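Local structure of glycerophosphodiester phosphodiesterase (Thermotoga maritima, 1O1Z) at residues R19-N28 against V58-F68. The protein belongs to the glycerophosphodiester phosphodiesterase family, whose members are built on a TIM-barrel fold. Sequence-based numbering, arbitrary orientation. Where two conformers were deposited one is given.
Sequences RGYSAKYLEN and VSHDEDLKRLF
At the C-terminal end of the barrel strands, where TIM-barrel active sites lie, the loop that follows strand 14-18 meets the excursion after strand 56-58 through a salt-bridge network, in which Glu27 joins Arg19 to Arg66. Arg66 grips the carboxylate end-on with two nitrogens: NH1 reaches Glu27 OE1 at 2.9 Å and NH2 reaches Glu27 OE2 at 3.0 Å. Both hydrogen bonds are nearly straight, with the oxygens close to the guanidinium plane, yet the two flat groups are turned 47° apart, so each oxygen is met from above the carboxylate plane. The third nitrogen, Arg66 NE, bonds Asp61 OD2 on its syn side at 2.8 Å, which fixes the rotation of the guanidinium. Asp61 OD1 accepts from His60 ND1, holding the imidazole in turn.

On that ring lies the guanidinium of Arg19, stacked with centres 3.9 Å apart and planes at 22°; its NH2 stands over one face, 3.3 Å from His60 CD2. With CG anti to the backbone N the His60 ring reaches toward Arg19, and chi2 of -91° turns its face to the guanidinium. Arg19 NH1 makes weak, bent bonds to both Glu27 oxygens. The carboxylate is thus shared by two arginines, which meet it from neighbouring directions.

One water accepts hydrogen bonds from Asn28 ND2 and His60 N and donates one to Glu27 OE2; a second donates to the carbonyls of Asn28 and Val58. Asn28 ND2 also bonds Asp47 of strand 43-50, while Val58 CG1 packs 3.6 Å from Asn28 CG. Farther out, Leu67 CD1 touches Glu27 CG at 3.8 Å, and Leu26 rests against Leu67 and Phe68. The His-Arg-Gly loop after the first barrel strand, with its Glu27-Asn28 pair, is joined to the His60 turn and helix 65-68, as at the active-site end of glycerophosphodiester phosphodiesterase barrels.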
ATOM      1  N   ARG A  19       5.145   2.277   4.144  1.00  8.58           N
ATOM      2  CA  ARG A  19       6.567   2.280   3.782  1.00  8.44           C
ATOM      3  C   ARG A  19       7.420   1.653   4.888  1.00  7.77           C
ATOM      4  O   ARG A  19       8.570   2.028   5.127  1.00  8.98           O
ATOM      5  CB  ARG A  19       7.019   3.691   3.415  1.00  9.16           C
ATOM      6  CG  ARG A  19       6.083   4.426   2.513  1.00 10.05           C
ATOM      7  CD  ARG A  19       6.594   5.766   2.032  1.00 10.95           C
ATOM      8  NE  ARG A  19       5.517   6.521   1.418  1.00 11.88           N
ATOM      9  CZ  ARG A  19       5.522   7.821   1.203  1.00 13.85           C
ATOM     10  NH1 ARG A  19       6.575   8.560   1.504  1.00 16.26           N
ATOM     11  NH2 ARG A  19       4.444   8.403   0.694  1.00 17.13           N
ATOM     12  N   GLY A  20       6.860   0.646   5.548  1.00  8.03           N
ATOM     13  CA  GLY A  20       7.459   0.049   6.732  1.00  8.54           C
ATOM     14  C   GLY A  20       7.159   0.861   7.985  1.00  9.44           C
ATOM     15  O   GLY A  20       6.169   1.582   8.029  1.00  9.69           O
ATOM     16  N   TYR A  21       8.013   0.738   9.003  1.00  9.63           N
ATOM     17  CA  TYR A  21       7.868   1.513  10.228  1.00  8.76           C
ATOM     18  C   TYR A  21       8.548   2.849   9.970  1.00 10.02           C
ATOM     19  O   TYR A  21       9.628   3.139  10.486  1.00 10.06           O
ATOM     20  CB  TYR A  21       8.497   0.789  11.412  1.00 10.86           C
ATOM     21  CG  TYR A  21       8.103   1.299  12.784  1.00  9.69           C
ATOM     22  CD1 TYR A  21       7.454   2.525  12.951  1.00  9.20           C
ATOM     23  CD2 TYR A  21       8.390   0.561  13.904  1.00 11.86           C
ATOM     24  CE1 TYR A  21       7.095   2.983  14.186  1.00 10.82           C
ATOM     25  CE2 TYR A  21       8.036   1.009  15.156  1.00 11.03           C
ATOM     26  CZ  TYR A  21       7.386   2.213  15.298  1.00 12.82           C
ATOM     27  OH  TYR A  21       7.023   2.653  16.557  1.00 15.46           O
ATOM     28  N   SER A  22       7.888   3.672   9.163  1.00  8.53           N
ATOM     29  CA  SER A  22       8.547   4.845   8.594  1.00  8.65           C
ATOM     30  C   SER A  22       8.628   6.027   9.563  1.00 11.08           C
ATOM     31  O   SER A  22       9.338   6.964   9.289  1.00 11.16           O
ATOM     32  CB  SER A  22       7.868   5.230   7.282  1.00 11.87           C
ATOM     33  OG  SER A  22       6.507   5.546   7.497  1.00 12.57           O
ATOM     34  N   ALA A  23       7.890   5.998  10.672  1.00 10.82           N
ATOM     35  CA  ALA A  23       8.048   7.046  11.706  1.00 10.46           C
ATOM     36  C   ALA A  23       9.409   6.978  12.390  1.00 11.74           C
ATOM     37  O   ALA A  23       9.892   7.996  12.944  1.00 14.12           O
ATOM     38  CB  ALA A  23       6.959   6.956  12.750  1.00 11.09           C
ATOM     39  N   LYS A  24      10.010   5.792  12.419  1.00 12.20           N
ATOM     40  CA  LYS A  24      11.269   5.571  13.146  1.00 11.00           C
ATOM     41  C   LYS A  24      12.470   5.158  12.279  1.00 12.11           C
ATOM     42  O   LYS A  24      13.622   5.301  12.707  1.00 13.04           O
ATOM     43  CB  LYS A  24      11.063   4.520  14.240  1.00 12.13           C
ATOM     44  CG  LYS A  24      10.216   4.995  15.415  1.00 17.77           C
ATOM     45  CD  LYS A  24      10.324   4.024  16.607  1.00 20.54           C
ATOM     46  CE  LYS A  24       9.578   4.555  17.850  0.65 24.03           C
ATOM     47  NZ  LYS A  24       9.983   3.873  19.131  0.65 26.90           N
ATOM     48  N   TYR A  25      12.194   4.646  11.082  1.00 10.23           N
ATOM     49  CA  TYR A  25      13.217   4.135  10.186  1.00 10.22           C
ATOM     50  C   TYR A  25      12.984   4.673   8.787  1.00 12.00           C
ATOM     51  O   TYR A  25      11.861   5.021   8.416  1.00 12.39           O
ATOM     52  CB  TYR A  25      13.186   2.609  10.191  1.00 10.10           C
ATOM     53  CG  TYR A  25      13.403   2.064  11.578  1.00  9.50           C
ATOM     54  CD1 TYR A  25      14.683   1.967  12.108  1.00 13.35           C
ATOM     55  CD2 TYR A  25      12.320   1.752  12.404  1.00 12.04           C
ATOM     56  CE1 TYR A  25      14.879   1.510  13.412  1.00 14.65           C
ATOM     57  CE2 TYR A  25      12.510   1.288  13.688  1.00 15.16           C
ATOM     58  CZ  TYR A  25      13.781   1.170  14.189  1.00 14.86           C
ATOM     59  OH  TYR A  25      13.948   0.723  15.495  1.00 18.51           O
ATOM     60  N   LEU A  26      14.036   4.714   7.986  1.00 10.46           N
ATOM     61  CA  LEU A  26      13.919   5.312   6.664  1.00 10.32           C
ATOM     62  C   LEU A  26      12.908   4.555   5.790  1.00 10.32           C
ATOM     63  O   LEU A  26      13.008   3.336   5.579  1.00  9.08           O
ATOM     64  CB  LEU A  26      15.281   5.369   5.982  1.00 11.10           C
ATOM     65  CG  LEU A  26      15.294   5.978   4.573  1.00 13.19           C
ATOM     66  CD1 LEU A  26      14.866   7.430   4.605  1.00 16.23           C
ATOM     67  CD2 LEU A  26      16.664   5.815   3.900  1.00 13.32           C
ATOM     68  N   GLU A  27      11.930   5.300   5.271  1.00  8.81           N
ATOM     69  CA  GLU A  27      10.839   4.741   4.508  1.00  7.98           C
ATOM     70  C   GLU A  27      11.307   3.824   3.393  1.00 10.17           C
ATOM     71  O   GLU A  27      12.288   4.090   2.682  1.00  8.57           O
ATOM     72  CB  GLU A  27       9.990   5.831   3.888  1.00  8.79           C
ATOM     73  CG  GLU A  27      10.764   6.787   3.012  1.00 11.87           C
ATOM     74  CD  GLU A  27       9.837   7.720   2.288  1.00 13.15           C
ATOM     75  OE1 GLU A  27       9.452   8.709   2.936  1.00 18.61           O
ATOM     76  OE2 GLU A  27       9.496   7.457   1.110  1.00 13.77           O
ATOM     77  N   ASN A  28      10.558   2.753   3.226  1.00  8.37           N
ATOM     78  CA  ASN A  28      10.721   1.852   2.088  1.00  8.23           C
ATOM     79  C   ASN A  28      12.062   1.101   2.042  1.00 10.89           C
ATOM     80  O   ASN A  28      12.438   0.565   0.996  1.00 12.38           O
ATOM     81  CB  ASN A  28      10.388   2.552   0.762  1.00  7.76           C
ATOM     82  CG  ASN A  28       8.919   2.516   0.424  1.00  9.03           C
ATOM     83  OD1 ASN A  28       8.188   1.603   0.833  1.00 10.27           O
ATOM     84  ND2 ASN A  28       8.463   3.527  -0.303  1.00 10.09           N
ATOM     85  N   VAL A  58      11.765  -0.526  -5.083  1.00  8.93           N
ATOM     86  CA  VAL A  58      10.852   0.029  -4.081  1.00  8.94           C
ATOM     87  C   VAL A  58      11.200   1.517  -3.884  1.00 10.37           C
ATOM     88  O   VAL A  58      12.242   1.865  -3.327  1.00 10.37           O
ATOM     89  CB  VAL A  58      10.914  -0.740  -2.774  1.00  9.32           C
ATOM     90  CG1 VAL A  58       9.949  -0.131  -1.742  1.00 12.05           C
ATOM     91  CG2 VAL A  58      10.597  -2.210  -2.994  1.00 11.96           C
ATOM     92  N   SER A  59      10.346   2.412  -4.384  1.00 10.09           N
ATOM     93  CA  SER A  59      10.536   3.846  -4.232  1.00 10.90           C
ATOM     94  C   SER A  59       9.202   4.540  -4.444  1.00 11.18           C
ATOM     95  O   SER A  59       8.585   4.370  -5.489  1.00 12.30           O
ATOM     96  CB  SER A  59      11.525   4.374  -5.271  1.00 12.40           C
ATOM     97  OG  SER A  59      11.721   5.791  -5.109  1.00 12.79           O
ATOM     98  N   HIS A  60       8.775   5.336  -3.463  1.00  9.71           N
ATOM     99  CA  HIS A  60       7.567   6.150  -3.653  1.00 11.61           C
ATOM    100  C   HIS A  60       7.713   7.189  -4.778  1.00 10.66           C
ATOM    101  O   HIS A  60       6.882   7.244  -5.696  1.00 12.14           O
ATOM    102  CB  HIS A  60       7.187   6.829  -2.337  1.00 11.90           C
ATOM    103  CG  HIS A  60       5.974   7.677  -2.462  1.00 12.79           C
ATOM    104  ND1 HIS A  60       6.031   9.010  -2.785  1.00 17.71           N
ATOM    105  CD2 HIS A  60       4.662   7.351  -2.385  1.00 17.12           C
ATOM    106  CE1 HIS A  60       4.798   9.485  -2.871  1.00 19.26           C
ATOM    107  NE2 HIS A  60       3.951   8.498  -2.652  1.00 17.11           N
ATOM    108  N   ASP A  61       8.769   7.990  -4.729  1.00 10.30           N
ATOM    109  CA  ASP A  61       9.003   9.048  -5.692  1.00 10.17           C
ATOM    110  C   ASP A  61       9.676   8.469  -6.936  1.00  8.20           C
ATOM    111  O   ASP A  61      10.343   7.432  -6.864  1.00 10.49           O
ATOM    112  CB  ASP A  61       9.920  10.115  -5.118  1.00 10.16           C
ATOM    113  CG  ASP A  61       9.318  10.917  -3.954  1.00 15.80           C
ATOM    114  OD1 ASP A  61       8.103  10.820  -3.656  1.00 19.62           O
ATOM    115  OD2 ASP A  61      10.038  11.728  -3.339  1.00 15.54           O
ATOM    116  N   GLU A  62       9.590   9.180  -8.050  1.00 11.07           N
ATOM    117  CA  GLU A  62      10.216   8.726  -9.287  1.00 11.13           C
ATOM    118  C   GLU A  62      11.716   9.040  -9.325  1.00 10.67           C
ATOM    119  O   GLU A  62      12.395   8.623 -10.246  1.00 10.80           O
ATOM    120  CB  GLU A  62       9.522   9.328 -10.525  1.00 14.68           C
ATOM    121  CG  GLU A  62       9.755  10.802 -10.750  1.00 17.60           C
ATOM    122  CD  GLU A  62       9.289  11.282 -12.121  1.00 25.00           C
ATOM    123  OE1 GLU A  62       8.680  10.499 -12.890  1.00 25.81           O
ATOM    124  OE2 GLU A  62       9.536  12.459 -12.424  1.00 33.31           O
ATOM    125  N   ASP A  63      12.213   9.810  -8.361  1.00 10.56           N
ATOM    126  CA  ASP A  63      13.637  10.193  -8.309  1.00 10.12           C
ATOM    127  C   ASP A  63      14.155  10.133  -6.876  1.00 10.45           C
ATOM    128  O   ASP A  63      13.406   9.818  -5.945  1.00 11.17           O
ATOM    129  CB  ASP A  63      13.853  11.561  -8.939  1.00 12.61           C
ATOM    130  CG  ASP A  63      13.074  12.632  -8.250  1.00 18.62           C
ATOM    131  OD1 ASP A  63      13.070  12.674  -6.995  1.00 19.42           O
ATOM    132  OD2 ASP A  63      12.418  13.476  -8.890  1.00 27.81           O
ATOM    133  N   LEU A  64      15.442  10.404  -6.703  1.00 11.33           N
ATOM    134  CA  LEU A  64      16.110  10.299  -5.408  1.00 11.65           C
ATOM    135  C   LEU A  64      16.289  11.653  -4.701  1.00 14.28           C
ATOM    136  O   LEU A  64      17.099  11.764  -3.778  1.00 14.44           O
ATOM    137  CB  LEU A  64      17.487   9.644  -5.601  1.00 11.89           C
ATOM    138  CG  LEU A  64      17.487   8.239  -6.217  1.00 13.12           C
ATOM    139  CD1 LEU A  64      18.916   7.774  -6.435  1.00 15.92           C
ATOM    140  CD2 LEU A  64      16.720   7.251  -5.340  1.00 15.99           C
ATOM    141  N   LYS A  65      15.563  12.681  -5.122  1.00 12.41           N
ATOM    142  CA  LYS A  65      15.808  14.034  -4.629  1.00 14.26           C
ATOM    143  C   LYS A  65      15.435  14.205  -3.163  1.00 14.16           C
ATOM    144  O   LYS A  65      16.222  14.723  -2.375  1.00 15.49           O
ATOM    145  CB  LYS A  65      15.073  15.100  -5.480  1.00 15.24           C
ATOM    146  CG  LYS A  65      15.477  15.141  -6.927  1.00 21.88           C
ATOM    147  CD  LYS A  65      15.161  16.485  -7.610  1.00 32.70           C
ATOM    148  CE  LYS A  65      13.830  16.472  -8.332  1.00 35.91           C
ATOM    149  NZ  LYS A  65      13.696  17.664  -9.231  1.00 34.89           N
ATOM    150  N   ARG A  66      14.237  13.774  -2.792  1.00 13.14           N
ATOM    151  CA  ARG A  66      13.706  14.060  -1.456  1.00 14.33           C
ATOM    152  C   ARG A  66      14.500  13.394  -0.342  1.00 15.19           C
ATOM    153  O   ARG A  66      14.758  14.005   0.687  1.00 17.64           O
ATOM    154  CB  ARG A  66      12.238  13.637  -1.381  1.00 13.35           C
ATOM    155  CG  ARG A  66      11.523  13.908  -0.052  1.00 15.68           C
ATOM    156  CD  ARG A  66      10.023  13.617  -0.112  1.00 14.73           C
ATOM    157  NE  ARG A  66       9.765  12.261  -0.594  1.00 14.61           N
ATOM    158  CZ  ARG A  66       9.579  11.185   0.179  1.00 13.33           C
ATOM    159  NH1 ARG A  66       9.524  11.284   1.514  1.00 15.70           N
ATOM    160  NH2 ARG A  66       9.401  10.007  -0.391  1.00 15.76           N
ATOM    161  N   LEU A  67      14.876  12.140  -0.546  1.00 14.77           N
ATOM    162  CA  LEU A  67      15.482  11.337   0.527  1.00 16.49           C
ATOM    163  C   LEU A  67      17.008  11.347   0.491  1.00 17.73           C
ATOM    164  O   LEU A  67      17.651  11.165   1.527  1.00 16.94           O
ATOM    165  CB  LEU A  67      14.987   9.896   0.438  1.00 16.98           C
ATOM    166  CG  LEU A  67      13.489   9.619   0.665  1.00 16.20           C
ATOM    167  CD1 LEU A  67      13.228   8.180   0.487  1.00 18.40           C
ATOM    168  CD2 LEU A  67      13.054  10.109   2.045  1.00 19.53           C
ATOM    169  N   PHE A  68      17.578  11.546  -0.694  1.00 13.49           N
ATOM    170  CA  PHE A  68      19.037  11.490  -0.892  1.00 14.02           C
ATOM    171  C   PHE A  68      19.680  12.747  -1.468  1.00 14.63           C
ATOM    172  O   PHE A  68      20.907  12.855  -1.502  1.00 15.19           O
ATOM    173  CB  PHE A  68      19.376  10.286  -1.787  1.00 14.19           C
ATOM    174  CG  PHE A  68      18.901   8.999  -1.235  1.00 13.80           C
ATOM    175  CD1 PHE A  68      19.645   8.339  -0.268  1.00 17.18           C
ATOM    176  CD2 PHE A  68      17.689   8.446  -1.643  1.00 14.88           C
ATOM    177  CE1 PHE A  68      19.191   7.143   0.272  1.00 16.03           C
ATOM    178  CE2 PHE A  68      17.227   7.246  -1.111  1.00 13.72           C
ATOM    179  CZ  PHE A  68      17.989   6.596  -0.149  1.00 15.37           C
TER
HETATM  180  O   HOH W   1      10.324   5.848  -0.902  1.00 10.40           O
HETATM  181  O   HOH W   2      13.840   0.936  -1.293  1.00 12.14           O